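Local structure of bifunctional endo-1,4-beta-xylanase A (Neocallimastix patriciarum, 2VG9) at residues Gly97-Arg102 with Pro108-Tyr113; Lys157-Val162 with Lys179-Gln184. The protein hydrolyses internal beta-1,4-xylosidic bonds of xylan, as an endo-1,4-beta-xylanase of glycoside hydrolase family 11. All coordinates share one frame; numbering follows the deposited sequence.

Contact 1 (Gly97-Arg102 with Pro108-Tyr113); sequences GWFQNR and PLVEYY
W98 and E111 face each other as a non-hydrogen-bonded pair of an antiparallel beta hairpin, their CA atoms 4.4 Å apart. The carbon chain of E111 passes obliquely over one face of the indole: E111 CB stands 3.6 Å from the centroid of the six-membered ring of W98, almost exactly on its normal. An extended side chain then carries the carboxylate past the rim, where E111 OE1 comes within 3.3 Å of W98 CZ2. Y96 OH bonds both W98 NE1 and E111 OE1, tying the two polar ends together, while Q158 holds E111 OE2. Elsewhere on the six-membered ring, L109 CD1 packs 3.6 Å from W98 CZ3.

The opposite face of the hairpin belongs to F99, V110 and Y112. The F99 and V110 side chains run side by side, above a backbone pair joined by F99 N to V110 O (2.8 Å) and V110 N to F99 O. Y112 CG sits between its own backbone N and carbonyl carbon (chi1 72°), which lays the ring under the backbone of G97; G97 CA is 3.8 Å from the ring centroid, and with no side chain on this residue the main chain can rest on the phenol face. Beyond it, F99 CE1 reaches 3.6 Å from Y112 CD2, the two ring planes inclined at 31°.

PLVEYY matches the signature of family 11 xylanases in which the glutamate is the nucleophile, so E111 probably fills that role, with W98 under its side chain. The hairpin of strands 89-100 and 110-115 is flanked by strand 190-200 beside W98 and strand 153-163 beside E111, and F178 of helix 174-182 meets the rings of F99 and Y112 edge-to-face.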
loop_
_atom_site.group_PDB
_atom_site.type_symbol
_atom_site.label_atom_id
_atom_site.label_comp_id
_atom_site.label_asym_id
_atom_site.label_seq_id
_atom_site.Cartn_x
_atom_site.Cartn_y
_atom_site.Cartn_z
ATOM N N GLY A 97 3.813 -2.319 0.520
ATOM C CA GLY A 97 4.514 -3.594 0.562
ATOM C C GLY A 97 5.268 -3.744 1.866
ATOM O O GLY A 97 5.038 -2.971 2.817
ATOM N N TRP A 98 6.137 -4.763 1.921
ATOM C CA TRP A 98 7.011 -4.988 3.103
ATOM C C TRP A 98 8.474 -5.170 2.734
ATOM O O TRP A 98 8.788 -5.621 1.614
ATOM C CB TRP A 98 6.545 -6.229 3.890
ATOM C CG TRP A 98 5.158 -6.115 4.503
ATOM C CD1 TRP A 98 3.962 -6.156 3.843
ATOM C CD2 TRP A 98 4.846 -5.975 5.892
ATOM N NE1 TRP A 98 2.930 -6.045 4.734
ATOM C CE2 TRP A 98 3.442 -5.920 5.999
ATOM C CE3 TRP A 98 5.616 -5.889 7.056
ATOM C CZ2 TRP A 98 2.780 -5.772 7.239
ATOM C CZ3 TRP A 98 4.983 -5.739 8.258
ATOM C CH2 TRP A 98 3.559 -5.688 8.349
ATOM N N PHE A 99 9.376 -4.825 3.665
ATOM C CA PHE A 99 10.763 -5.322 3.630
ATOM C C PHE A 99 10.867 -6.407 4.707
ATOM O O PHE A 99 10.676 -6.139 5.908
ATOM C CB PHE A 99 11.841 -4.241 3.893
ATOM C CG PHE A 99 11.717 -2.991 3.042
ATOM C CD1 PHE A 99 11.248 -3.047 1.712
ATOM C CD2 PHE A 99 12.090 -1.743 3.572
ATOM C CE1 PHE A 99 11.141 -1.881 0.936
ATOM C CE2 PHE A 99 11.992 -0.588 2.792
ATOM C CZ PHE A 99 11.508 -0.660 1.460
ATOM N N GLN A 100 11.131 -7.629 4.258
ATOM C CA GLN A 100 11.197 -8.798 5.120
ATOM C C GLN A 100 12.582 -8.818 5.763
ATOM O O GLN A 100 13.598 -8.576 5.094
ATOM C CB GLN A 100 10.972 -10.070 4.293
ATOM C CG GLN A 100 11.062 -11.431 5.071
ATOM C CD GLN A 100 10.004 -11.597 6.174
ATOM O OE1 GLN A 100 10.219 -11.205 7.318
ATOM N NE2 GLN A 100 8.887 -12.228 5.838
ATOM N N ASN A 101 12.620 -9.082 7.057
ATOM C CA ASN A 101 13.887 -9.184 7.769
ATOM C C ASN A 101 14.192 -10.605 8.273
ATOM O O ASN A 101 15.129 -10.790 9.042
ATOM C CB ASN A 101 13.928 -8.177 8.929
ATOM C CG ASN A 101 13.052 -8.585 10.085
ATOM O OD1 ASN A 101 12.100 -9.343 9.920
ATOM N ND2 ASN A 101 13.377 -8.086 11.282
ATOM N N ARG A 102 13.393 -11.590 7.877
ATOM C CA ARG A 102 13.674 -12.989 8.233
ATOM C C ARG A 102 15.073 -13.332 7.731
ATOM O O ARG A 102 15.403 -13.064 6.578
ATOM C CB ARG A 102 12.619 -13.949 7.660
ATOM C CG ARG A 102 12.812 -15.421 8.090
ATOM C CD ARG A 102 11.756 -16.352 7.489
ATOM N NE ARG A 102 10.492 -16.378 8.253
ATOM C CZ ARG A 102 9.292 -16.034 7.772
ATOM N NH1 ARG A 102 9.151 -15.625 6.503
ATOM N NH2 ARG A 102 8.220 -16.109 8.560
ATOM N N PRO A 108 15.200 -3.957 10.625
ATOM C CA PRO A 108 13.801 -4.102 11.044
ATOM C C PRO A 108 12.861 -4.675 9.961
ATOM O O PRO A 108 13.152 -4.609 8.751
ATOM C CB PRO A 108 13.400 -2.668 11.420
ATOM C CG PRO A 108 14.257 -1.805 10.544
ATOM C CD PRO A 108 15.514 -2.579 10.219
ATOM N N LEU A 109 11.744 -5.228 10.418
ATOM C CA LEU A 109 10.650 -5.634 9.556
ATOM C C LEU A 109 9.918 -4.342 9.212
ATOM O O LEU A 109 9.621 -3.558 10.115
ATOM C CB LEU A 109 9.723 -6.565 10.344
ATOM C CG LEU A 109 8.701 -7.573 9.782
ATOM C CD1 LEU A 109 7.320 -7.401 10.365
ATOM C CD2 LEU A 109 8.664 -7.770 8.259
ATOM N N VAL A 110 9.643 -4.095 7.928
ATOM C CA VAL A 110 9.077 -2.787 7.513
ATOM C C VAL A 110 7.829 -3.007 6.672
ATOM O O VAL A 110 7.845 -3.837 5.770
ATOM C CB VAL A 110 10.111 -1.952 6.698
ATOM C CG1 VAL A 110 9.469 -0.728 6.029
ATOM C CG2 VAL A 110 11.292 -1.556 7.577
ATOM N N GLU A 111 6.755 -2.272 6.992
ATOM C CA GLU A 111 5.589 -2.103 6.113
ATOM C C GLU A 111 5.708 -0.668 5.581
ATOM O O GLU A 111 5.882 0.274 6.358
ATOM C CB GLU A 111 4.305 -2.273 6.919
ATOM C CG GLU A 111 2.988 -2.167 6.156
ATOM C CD GLU A 111 1.804 -2.411 7.084
ATOM O OE1 GLU A 111 0.859 -3.116 6.684
ATOM O OE2 GLU A 111 1.829 -1.909 8.239
ATOM N N TYR A 112 5.676 -0.497 4.263
ATOM C CA TYR A 112 5.940 0.815 3.661
ATOM C C TYR A 112 4.724 1.292 2.829
ATOM O O TYR A 112 3.924 0.473 2.331
ATOM C CB TYR A 112 7.240 0.783 2.828
ATOM C CG TYR A 112 7.132 0.007 1.517
ATOM C CD1 TYR A 112 6.500 0.590 0.398
ATOM C CD2 TYR A 112 7.648 -1.298 1.391
ATOM C CE1 TYR A 112 6.374 -0.088 -0.816
ATOM C CE2 TYR A 112 7.560 -2.014 0.126
ATOM C CZ TYR A 112 6.905 -1.379 -0.956
ATOM O OH TYR A 112 6.763 -1.970 -2.191
ATOM N N TYR A 113 4.576 2.613 2.745
ATOM C CA TYR A 113 3.466 3.277 2.076
ATOM C C TYR A 113 4.022 4.434 1.256
ATOM O O TYR A 113 4.771 5.288 1.765
ATOM C CB TYR A 113 2.490 3.874 3.087
ATOM C CG TYR A 113 1.863 2.888 4.011
ATOM C CD1 TYR A 113 0.580 2.393 3.784
ATOM C CD2 TYR A 113 2.542 2.478 5.155
ATOM C CE1 TYR A 113 0.012 1.464 4.663
ATOM C CE2 TYR A 113 2.002 1.570 6.017
ATOM C CZ TYR A 113 0.745 1.071 5.777
ATOM O OH TYR A 113 0.252 0.174 6.696
#

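Contact 2 (Lys157-Val162 with Lys179-Gln184); sequences KQYFSV and KEWAKQ
Strand 157-162 and the helical turn of 179-182 approach most closely at Y159 and W181, whose CA atoms are 7.6 Å apart, each directing its CB toward the other segment. The indole of W181 does almost all the touching from the helix. W181 CG is anti to its carbonyl carbon (chi1 -58°), which sends the indole out from the helix to the strand. Y159 CB sits over the face of its six-membered ring, 3.9 Å from the centroid and 12° off the normal, a CH-pi contact. From there the phenol ring turns an edge to the indole in an offset edge-to-face arrangement, planes at 72°, with Y159 CD2 3.8 Å from W181 CE3. The Y159 hydroxyl is hydrogen-bonded to the carbonyl of G187. At the indole edge, W181 NE1 gives S161 OG a weak and bent hydrogen bond of 3.2 Å, doubtful because the place of the hydroxyl is less sure. Y159 and S161 thus meet different parts of one indole, face and edge, and W186 packs against both W181 and Y159 to extend the aromatic group. Aromatic packing of this kind joins helix 174-182, the single helix of this chain, to the curved sheet of the beta jelly roll characteristic of family 11 xylanases.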
loop_
_atom_site.group_PDB
_atom_site.type_symbol
_atom_site.label_atom_id
_atom_site.label_comp_id
_atom_site.label_asym_id
_atom_site.label_seq_id
_atom_site.Cartn_x
_atom_site.Cartn_y
_atom_site.Cartn_z
ATOM N N LYS A 157 8.432 -1.495 12.084
ATOM C CA LYS A 157 8.523 -0.137 11.535
ATOM C C LYS A 157 7.613 0.044 10.322
ATOM O O LYS A 157 7.436 -0.880 9.509
ATOM C CB LYS A 157 9.961 0.172 11.109
ATOM C CG LYS A 157 10.961 0.203 12.274
ATOM C CD LYS A 157 10.761 1.442 13.100
ATOM C CE LYS A 157 11.894 1.646 14.076
ATOM N NZ LYS A 157 11.643 2.893 14.824
ATOM N N GLN A 158 7.061 1.248 10.198
ATOM C CA GLN A 158 6.412 1.670 8.959
ATOM C C GLN A 158 7.234 2.790 8.335
ATOM O O GLN A 158 7.685 3.700 9.039
ATOM C CB GLN A 158 4.979 2.110 9.245
ATOM C CG GLN A 158 4.082 0.957 9.726
ATOM C CD GLN A 158 2.732 1.428 10.223
ATOM O OE1 GLN A 158 2.631 2.441 10.907
ATOM N NE2 GLN A 158 1.695 0.688 9.890
ATOM N N TYR A 159 7.477 2.719 7.030
ATOM C CA TYR A 159 8.109 3.833 6.312
ATOM C C TYR A 159 7.051 4.469 5.426
ATOM O O TYR A 159 6.248 3.775 4.817
ATOM C CB TYR A 159 9.317 3.400 5.457
ATOM C CG TYR A 159 10.475 2.793 6.194
ATOM C CD1 TYR A 159 10.546 2.826 7.600
ATOM C CD2 TYR A 159 11.535 2.229 5.491
ATOM C CE1 TYR A 159 11.626 2.255 8.292
ATOM C CE2 TYR A 159 12.624 1.657 6.166
ATOM C CZ TYR A 159 12.660 1.676 7.567
ATOM O OH TYR A 159 13.740 1.107 8.211
ATOM N N PHE A 160 7.100 5.790 5.350
ATOM C CA PHE A 160 6.137 6.620 4.608
ATOM C C PHE A 160 6.813 7.619 3.733
ATOM O O PHE A 160 7.782 8.241 4.158
ATOM C CB PHE A 160 5.257 7.452 5.585
ATOM C CG PHE A 160 4.309 6.605 6.412
ATOM C CD1 PHE A 160 3.027 6.315 5.927
ATOM C CD2 PHE A 160 4.714 6.089 7.678
ATOM C CE1 PHE A 160 2.131 5.506 6.676
ATOM C CE2 PHE A 160 3.831 5.310 8.439
ATOM C CZ PHE A 160 2.541 5.007 7.936
ATOM N N SER A 161 6.261 7.767 2.525
ATOM C CA SER A 161 6.391 8.936 1.669
ATOM C C SER A 161 4.964 9.412 1.430
ATOM O O SER A 161 4.136 8.683 0.879
ATOM C CB SER A 161 6.935 8.550 0.298
ATOM O OG SER A 161 8.318 8.308 0.316
ATOM N N VAL A 162 4.681 10.654 1.791
ATOM C CA VAL A 162 3.351 11.170 1.561
ATOM C C VAL A 162 3.439 12.262 0.509
ATOM O O VAL A 162 4.109 13.281 0.728
ATOM C CB VAL A 162 2.734 11.692 2.882
ATOM C CG1 VAL A 162 1.341 12.338 2.627
ATOM C CG2 VAL A 162 2.679 10.542 3.902
ATOM N N LYS A 179 15.541 4.518 -1.998
ATOM C CA LYS A 179 16.864 5.187 -1.887
ATOM C C LYS A 179 16.829 6.334 -0.886
ATOM O O LYS A 179 17.721 6.451 -0.034
ATOM C CB LYS A 179 17.329 5.751 -3.233
ATOM C CG LYS A 179 17.999 4.750 -4.162
ATOM C CD LYS A 179 18.386 5.446 -5.498
ATOM C CE LYS A 179 18.189 4.501 -6.702
ATOM N NZ LYS A 179 19.149 4.785 -7.843
ATOM N N GLU A 180 15.787 7.163 -0.983
ATOM C CA GLU A 180 15.543 8.237 -0.013
ATOM C C GLU A 180 15.419 7.751 1.405
ATOM O O GLU A 180 15.965 8.400 2.309
ATOM C CB GLU A 180 14.329 9.109 -0.395
ATOM C CG GLU A 180 14.588 10.009 -1.628
ATOM C CD GLU A 180 15.569 11.178 -1.380
ATOM O OE1 GLU A 180 16.015 11.409 -0.241
ATOM O OE2 GLU A 180 15.897 11.890 -2.345
ATOM N N TRP A 181 14.697 6.641 1.634
ATOM C CA TRP A 181 14.604 6.089 2.992
ATOM C C TRP A 181 15.957 5.556 3.489
ATOM O O TRP A 181 16.358 5.766 4.656
ATOM C CB TRP A 181 13.524 5.012 3.067
ATOM C CG TRP A 181 12.122 5.470 2.653
ATOM C CD1 TRP A 181 11.596 6.750 2.680
ATOM C CD2 TRP A 181 11.074 4.623 2.147
ATOM N NE1 TRP A 181 10.290 6.732 2.205
ATOM C CE2 TRP A 181 9.956 5.439 1.883
ATOM C CE3 TRP A 181 10.989 3.249 1.877
ATOM C CZ2 TRP A 181 8.766 4.924 1.360
ATOM C CZ3 TRP A 181 9.808 2.744 1.374
ATOM C CH2 TRP A 181 8.723 3.579 1.099
ATOM N N ALA A 182 16.667 4.873 2.588
ATOM C CA ALA A 182 18.015 4.387 2.843
ATOM C C ALA A 182 18.955 5.538 3.237
ATOM O O ALA A 182 19.731 5.398 4.179
ATOM C CB ALA A 182 18.535 3.633 1.624
ATOM N N LYS A 183 18.824 6.680 2.562
ATOM C CA LYS A 183 19.642 7.869 2.818
ATOM C C LYS A 183 19.473 8.413 4.232
ATOM O O LYS A 183 20.325 9.167 4.682
ATOM C CB LYS A 183 19.286 8.998 1.866
ATOM C CG LYS A 183 20.205 9.195 0.706
ATOM C CD LYS A 183 19.581 10.207 -0.245
ATOM C CE LYS A 183 20.575 10.709 -1.262
ATOM N NZ LYS A 183 20.916 9.671 -2.277
ATOM N N GLN A 184 18.348 8.084 4.881
ATOM C CA GLN A 184 18.052 8.537 6.246
ATOM C C GLN A 184 18.742 7.695 7.281
ATOM O O GLN A 184 18.755 8.032 8.481
ATOM C CB GLN A 184 16.540 8.538 6.532
ATOM C CG GLN A 184 15.664 9.301 5.499
ATOM C CD GLN A 184 16.230 10.685 5.134
ATOM O OE1 GLN A 184 16.548 10.974 3.951
ATOM N NE2 GLN A 184 16.360 11.538 6.137
#

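Overall arrangement
Contacts 1 and 2 lie with their centres about 11 Å apart and share one sheet, because strand 110-115 of contact 1 runs parallel to strand 153-163 of contact 2. Probable hydrogen bonds from E111 N to K157 O (3.0 Å) and from Y113 N to Y159 O (2.9 Å) join them. One face of the sheet carries W98, E111 and Y113, with Q158 and F160 beside them; this is the side of the probable catalytic glutamate. The other carries V110 and Y159, where V110 CG2 is 3.5 Å from Y159 CZ, and is packed by helix 174-182. The packing of W181 on Y159 therefore lies on the side of the sheet away from the probable catalytic glutamate.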